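Local coordinates for protein beta-galacturonidase (Eisenbergiella tayi, PDB 6NCW) that hydrolyses beta-linked galacturonides as a glycoside hydrolase of family 2, probably releasing the terminal uronic acid in the human gut, at residues A[426-431]-A[462-467]; A[508-513]-A[528-533]. All blocks are in the same frame, centred on the assembly; numbering follows the deposited sequence.

Interaction 1: residues A[426-431]-A[462-467]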
loop_
_atom_site.group_PDB
_atom_site.type_symbol
_atom_site.label_atom_id
_atom_site.label_comp_id
_atom_site.label_asym_id
_atom_site.label_seq_id
_atom_site.Cartn_x
_atom_site.Cartn_y
_atom_site.Cartn_z
ATOM N N SER A 426 -4.368 -24.064 29.953
ATOM C CA SER A 426 -4.342 -23.020 28.933
ATOM C C SER A 426 -4.414 -23.624 27.543
ATOM O O SER A 426 -3.772 -24.642 27.263
ATOM C CB SER A 426 -3.074 -22.169 29.061
ATOM O OG SER A 426 -2.995 -21.639 30.361
ATOM N N TYR A 427 -5.190 -22.986 26.666
ATOM C CA TYR A 427 -5.404 -23.491 25.319
ATOM C C TYR A 427 -5.282 -22.385 24.278
ATOM O O TYR A 427 -5.741 -21.264 24.487
ATOM C CB TYR A 427 -6.761 -24.166 25.224
ATOM C CG TYR A 427 -6.638 -25.665 25.376
ATOM C CD1 TYR A 427 -6.775 -26.287 26.619
ATOM C CD2 TYR A 427 -6.343 -26.453 24.281
ATOM C CE1 TYR A 427 -6.643 -27.684 26.746
ATOM C CE2 TYR A 427 -6.213 -27.829 24.393
ATOM C CZ TYR A 427 -6.362 -28.441 25.613
ATOM O OH TYR A 427 -6.218 -29.815 25.665
ATOM N N ASN A 428 -4.605 -22.703 23.182
ATOM C CA ASN A 428 -4.578 -21.877 21.979
ATOM C C ASN A 428 -5.677 -22.361 21.037
ATOM O O ASN A 428 -5.689 -23.536 20.647
ATOM C CB ASN A 428 -3.217 -21.980 21.291
ATOM C CG ASN A 428 -2.076 -21.608 22.213
ATOM O OD1 ASN A 428 -2.282 -20.937 23.227
ATOM N ND2 ASN A 428 -0.860 -22.026 21.864
ATOM N N ILE A 429 -6.601 -21.479 20.681
ATOM C CA ILE A 429 -7.704 -21.854 19.791
ATOM C C ILE A 429 -7.882 -20.770 18.743
ATOM O O ILE A 429 -7.736 -19.576 19.037
ATOM C CB ILE A 429 -9.040 -22.085 20.544
ATOM C CG1 ILE A 429 -9.553 -20.794 21.172
ATOM C CG2 ILE A 429 -8.909 -23.211 21.576
ATOM C CD1 ILE A 429 -10.959 -20.918 21.793
ATOM N N TYR A 430 -8.224 -21.181 17.518
ATOM C CA TYR A 430 -8.477 -20.224 16.435
ATOM C C TYR A 430 -9.799 -20.454 15.687
ATOM O O TYR A 430 -9.826 -20.490 14.456
ATOM C CB TYR A 430 -7.309 -20.265 15.464
ATOM C CG TYR A 430 -6.014 -19.742 16.049
ATOM C CD1 TYR A 430 -5.143 -20.582 16.720
ATOM C CD2 TYR A 430 -5.664 -18.397 15.913
ATOM C CE1 TYR A 430 -3.942 -20.099 17.228
ATOM C CE2 TYR A 430 -4.478 -17.913 16.411
ATOM C CZ TYR A 430 -3.622 -18.765 17.070
ATOM O OH TYR A 430 -2.430 -18.275 17.571
ATOM N N PRO A 431 -10.925 -20.569 16.395
ATOM C CA PRO A 431 -12.213 -20.621 15.684
ATOM C C PRO A 431 -12.462 -19.296 14.985
ATOM O O PRO A 431 -12.120 -18.225 15.506
ATOM C CB PRO A 431 -13.238 -20.863 16.799
ATOM C CG PRO A 431 -12.555 -20.216 18.032
ATOM C CD PRO A 431 -11.112 -20.609 17.861
ATOM N N LEU A 462 -7.348 -20.459 30.962
ATOM C CA LEU A 462 -7.016 -19.298 30.138
ATOM C C LEU A 462 -7.023 -19.697 28.667
ATOM O O LEU A 462 -6.631 -20.817 28.329
ATOM C CB LEU A 462 -5.630 -18.730 30.502
ATOM C CG LEU A 462 -5.465 -17.947 31.800
ATOM C CD1 LEU A 462 -3.999 -17.699 32.088
ATOM C CD2 LEU A 462 -6.250 -16.631 31.721
ATOM N N ILE A 463 -7.486 -18.791 27.805
ATOM C CA ILE A 463 -7.221 -18.855 26.366
ATOM C C ILE A 463 -5.908 -18.112 26.117
ATOM O O ILE A 463 -5.853 -16.881 26.198
ATOM C CB ILE A 463 -8.357 -18.237 25.540
ATOM C CG1 ILE A 463 -9.671 -19.012 25.734
ATOM C CG2 ILE A 463 -7.958 -18.182 24.048
ATOM C CD1 ILE A 463 -9.540 -20.494 25.443
ATOM N N THR A 464 -4.843 -18.853 25.834
ATOM C CA THR A 464 -3.532 -18.235 25.707
ATOM C C THR A 464 -3.235 -17.760 24.291
ATOM O O THR A 464 -2.245 -17.041 24.101
ATOM C CB THR A 464 -2.430 -19.200 26.182
ATOM O OG1 THR A 464 -2.764 -20.551 25.825
ATOM C CG2 THR A 464 -2.276 -19.080 27.689
ATOM N N GLU A 465 -4.077 -18.122 23.315
ATOM C CA GLU A 465 -4.038 -17.585 21.952
ATOM C C GLU A 465 -5.437 -17.637 21.365
ATOM O O GLU A 465 -6.083 -18.679 21.441
ATOM C CB GLU A 465 -3.091 -18.383 21.035
ATOM C CG GLU A 465 -1.618 -18.109 21.281
ATOM C CD GLU A 465 -0.685 -19.024 20.496
ATOM O OE1 GLU A 465 0.427 -19.269 21.020
ATOM O OE2 GLU A 465 -1.047 -19.488 19.378
ATOM N N ILE A 466 -5.898 -16.509 20.823
ATOM C CA ILE A 466 -7.010 -16.447 19.880
ATOM C C ILE A 466 -6.796 -15.214 19.001
ATOM O O ILE A 466 -6.278 -14.192 19.459
ATOM C CB ILE A 466 -8.372 -16.406 20.628
ATOM C CG1 ILE A 466 -9.547 -16.672 19.684
ATOM C CG2 ILE A 466 -8.561 -15.070 21.344
ATOM C CD1 ILE A 466 -10.813 -17.152 20.435
ATOM N N GLY A 467 -7.191 -15.299 17.732
ATOM C CA GLY A 467 -7.028 -14.154 16.850
ATOM C C GLY A 467 -7.228 -14.519 15.387
ATOM O O GLY A 467 -7.798 -15.566 15.055
#
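I429 meets two isoleucines of the facing strand. Its CD1 lies 3.9 Å from I463 CD1, the two side chains crossing at about a right angle, while its CG1 runs alongside I466, both pointing the same way, with I466 CD1 at 3.9 Å. P431 closes this apolar patch loosely at I466 CD1, and helix 439-453 covers it where L443 touches I463.

Strands 426-428 and 462-466 run side by side, nearly parallel. Y427 N donates to L462 O, T464 N to Y427 O, and I429 N to E465 O at 2.9 Å. The register slips by one residue between Y427 and N428, a beta bulge that pairs N428 with E465 and brings both side chains onto one face of the sheet.

On that face the N428 amide stacks on the E465 carboxylate, planes 15° apart, with N428 CG 3.4 Å from E465 CD. T464 OG1 donates to N428 OD1 at 2.7 Å, while ND2 donates to N377 and E378; together these settle which way the amide is turned. E465 CG sits beside its own backbone N (chi1 -75°) and the chain beyond is extended, carrying the carboxylate out to the Y430 hydroxyl. That hydroxyl donates to E465 OE2 over 2.6 Å, on the anti side and 29° out of the carboxylate plane. E465 OE1 takes a salt bridge from R309 and is hydrogen-bonded to a glycerol, probably from the crystallisation liquor.

Strand 425-428, helix 439-453 and strand 461-466 form a beta-alpha-beta unit of the TIM barrel, and E465, a galacturonate-binding residue, stands near the C-terminal end of its strand, where such barrels carry their active sites.

Interaction 2: residues A[508-513]-A[528-533]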
loop_
_atom_site.group_PDB
_atom_site.type_symbol
_atom_site.label_atom_id
_atom_site.label_comp_id
_atom_site.label_asym_id
_atom_site.label_seq_id
_atom_site.Cartn_x
_atom_site.Cartn_y
_atom_site.Cartn_z
ATOM N N TYR A 508 -5.251 -14.134 26.061
ATOM C CA TYR A 508 -4.189 -13.408 25.366
ATOM C C TYR A 508 -4.480 -13.457 23.878
ATOM O O TYR A 508 -4.514 -14.538 23.278
ATOM C CB TYR A 508 -2.789 -13.971 25.630
ATOM C CG TYR A 508 -2.314 -13.800 27.037
ATOM C CD1 TYR A 508 -2.430 -14.843 27.956
ATOM C CD2 TYR A 508 -1.752 -12.597 27.466
ATOM C CE1 TYR A 508 -2.010 -14.693 29.272
ATOM C CE2 TYR A 508 -1.316 -12.442 28.774
ATOM C CZ TYR A 508 -1.461 -13.491 29.677
ATOM O OH TYR A 508 -1.040 -13.349 30.982
ATOM N N ILE A 509 -4.688 -12.282 23.292
ATOM C CA ILE A 509 -4.825 -12.181 21.848
ATOM C C ILE A 509 -3.522 -12.584 21.167
ATOM O O ILE A 509 -2.426 -12.144 21.550
ATOM C CB ILE A 509 -5.244 -10.754 21.463
ATOM C CG1 ILE A 509 -6.697 -10.513 21.912
ATOM C CG2 ILE A 509 -5.146 -10.564 19.954
ATOM C CD1 ILE A 509 -7.100 -9.077 21.985
ATOM N N TRP A 510 -3.637 -13.422 20.145
ATOM C CA TRP A 510 -2.542 -13.657 19.218
ATOM C C TRP A 510 -2.793 -12.751 18.019
ATOM O O TRP A 510 -3.725 -13.002 17.250
ATOM C CB TRP A 510 -2.456 -15.123 18.776
ATOM C CG TRP A 510 -1.302 -15.272 17.833
ATOM C CD1 TRP A 510 -1.300 -15.023 16.486
ATOM C CD2 TRP A 510 0.067 -15.588 18.188
ATOM N NE1 TRP A 510 -0.028 -15.197 15.975
ATOM C CE2 TRP A 510 0.826 -15.540 16.999
ATOM C CE3 TRP A 510 0.709 -15.918 19.393
ATOM C CZ2 TRP A 510 2.200 -15.822 16.973
ATOM C CZ3 TRP A 510 2.074 -16.201 19.369
ATOM C CH2 TRP A 510 2.804 -16.145 18.158
ATOM N N GLN A 511 -1.980 -11.696 17.844
ATOM C CA GLN A 511 -0.891 -11.300 18.713
ATOM C C GLN A 511 -0.784 -9.782 18.615
ATOM O O GLN A 511 -1.551 -9.157 17.915
ATOM C CB GLN A 511 0.441 -11.986 18.329
ATOM C CG GLN A 511 0.957 -11.622 16.937
ATOM C CD GLN A 511 2.367 -12.150 16.657
ATOM O OE1 GLN A 511 3.256 -12.138 17.546
ATOM N NE2 GLN A 511 2.581 -12.629 15.420
ATOM N N PHE A 512 0.173 -9.183 19.324
ATOM C CA PHE A 512 0.279 -7.727 19.335
ATOM C C PHE A 512 0.613 -7.170 17.950
ATOM O O PHE A 512 -0.102 -6.309 17.421
ATOM C CB PHE A 512 1.337 -7.290 20.357
ATOM C CG PHE A 512 1.699 -5.841 20.249
ATOM C CD1 PHE A 512 2.991 -5.457 19.938
ATOM C CD2 PHE A 512 0.735 -4.860 20.436
ATOM C CE1 PHE A 512 3.324 -4.107 19.837
ATOM C CE2 PHE A 512 1.047 -3.519 20.315
ATOM C CZ PHE A 512 2.345 -3.137 20.028
ATOM N N CYS A 513 1.727 -7.611 17.358
ATOM C CA CYS A 513 2.196 -7.013 16.115
ATOM C C CYS A 513 2.542 -8.115 15.127
ATOM O O CYS A 513 2.718 -9.272 15.499
ATOM C CB CYS A 513 3.413 -6.111 16.339
ATOM S SG CYS A 513 4.841 -6.999 16.987
ATOM N N THR A 528 5.970 -13.726 4.220
ATOM C CA THR A 528 6.861 -14.392 5.178
ATOM C C THR A 528 6.796 -13.656 6.523
ATOM O O THR A 528 7.811 -13.278 7.135
ATOM C CB THR A 528 8.298 -14.497 4.635
ATOM O OG1 THR A 528 8.280 -15.158 3.367
ATOM C CG2 THR A 528 9.206 -15.334 5.554
ATOM N N MET A 529 5.557 -13.403 6.942
ATOM C CA MET A 529 5.221 -12.756 8.202
ATOM C C MET A 529 4.077 -13.541 8.809
ATOM O O MET A 529 3.272 -14.124 8.079
ATOM C CB MET A 529 4.753 -11.298 8.031
ATOM C CG MET A 529 5.735 -10.368 7.366
ATOM S SD MET A 529 7.154 -9.896 8.386
ATOM C CE MET A 529 6.380 -8.792 9.570
ATOM N N ASN A 530 4.013 -13.560 10.138
ATOM C CA ASN A 530 2.774 -13.901 10.828
ATOM C C ASN A 530 1.970 -12.610 10.903
ATOM O O ASN A 530 2.441 -11.617 11.472
ATOM C CB ASN A 530 3.049 -14.484 12.220
ATOM C CG ASN A 530 1.772 -14.982 12.934
ATOM O OD1 ASN A 530 0.852 -14.212 13.195
ATOM N ND2 ASN A 530 1.740 -16.265 13.271
ATOM N N ASN A 531 0.784 -12.604 10.289
ATOM C CA ASN A 531 0.037 -11.374 10.050
ATOM C C ASN A 531 -1.093 -11.157 11.044
ATOM O O ASN A 531 -2.035 -10.404 10.746
ATOM C CB ASN A 531 -0.535 -11.372 8.627
ATOM C CG ASN A 531 0.543 -11.462 7.581
ATOM O OD1 ASN A 531 1.086 -10.449 7.174
ATOM N ND2 ASN A 531 0.852 -12.679 7.132
ATOM N N LYS A 532 -1.039 -11.802 12.203
ATOM C CA LYS A 532 -2.161 -11.735 13.121
ATOM C C LYS A 532 -2.012 -10.607 14.113
ATOM O O LYS A 532 -2.756 -10.557 15.098
ATOM C CB LYS A 532 -2.335 -13.076 13.820
ATOM C CG LYS A 532 -2.581 -14.223 12.815
ATOM C CD LYS A 532 -3.064 -15.491 13.494
ATOM C CE LYS A 532 -3.272 -16.626 12.478
ATOM N NZ LYS A 532 -2.006 -17.151 11.937
ATOM N N GLY A 533 -1.067 -9.698 13.880
ATOM C CA GLY A 533 -0.964 -8.532 14.729
ATOM C C GLY A 533 -2.240 -7.712 14.698
ATOM O O GLY A 533 -2.953 -7.649 13.690
#
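W510 NE1 donates to N530 OD1 over 3.1 Å, nearly straight at 161°, with the oxygen close to the plane of the indole. On the acceptor's side the donor stands above the amide plane, and K532 N reaches the same oxygen from the opposite face at 3.2 Å. Q511 NE2 adds a weak third bond, its amide turned almost perpendicular to that of N530. N530 CG lies anti to the backbone N (chi1 -175°), which sends the amide across to the indole. N530 and K532 both bind galacturonate, and N530 ND2 is hydrogen-bonded to D131, a third residue of that site.

The bond from K532 N makes an Asx turn, which bends the chain after strand 529-530 back to the loop that follows barrel strand 504-509. There Q511 N, the nitrogen of the cis peptide between W510 and Q511, donates to K532 O at 3.1 Å.

Packing continues along the pyrrole edge of the indole, where K532 CB and CD each come within 3.5 Å of W510 CD1. Beyond that the lysine bends at its last torsion, and NZ bonds to the Y434 hydroxyl. G533 CA lies against Q511 O, 3.3 Å away in a CH...O contact, and also touches F512 O.

How the interactions relate
Barrel strands 461-466 and 504-509 are neighbours, which sets interaction 1 directly beside interaction 2, centres about 13 Å apart. Two probable hydrogen bonds join them, from Y508 N to I463 O and from W510 N to I466 O, each 2.8 Å. Beyond the strands, Y430 OH lies 3.2 Å from W510 CG, so the tyrosine hydroxyl packs on the indole. Interaction 1 supplies E465, and interaction 2 supplies N530 and K532, to one galacturonate site. Y434 connects them further: its ring meets Y430 edge-to-face and its hydroxyl bonds to K532. A glycerol, probably from the crystallisation liquor, has its nearest atoms about 3 Å from the side chains of E465 and of W510.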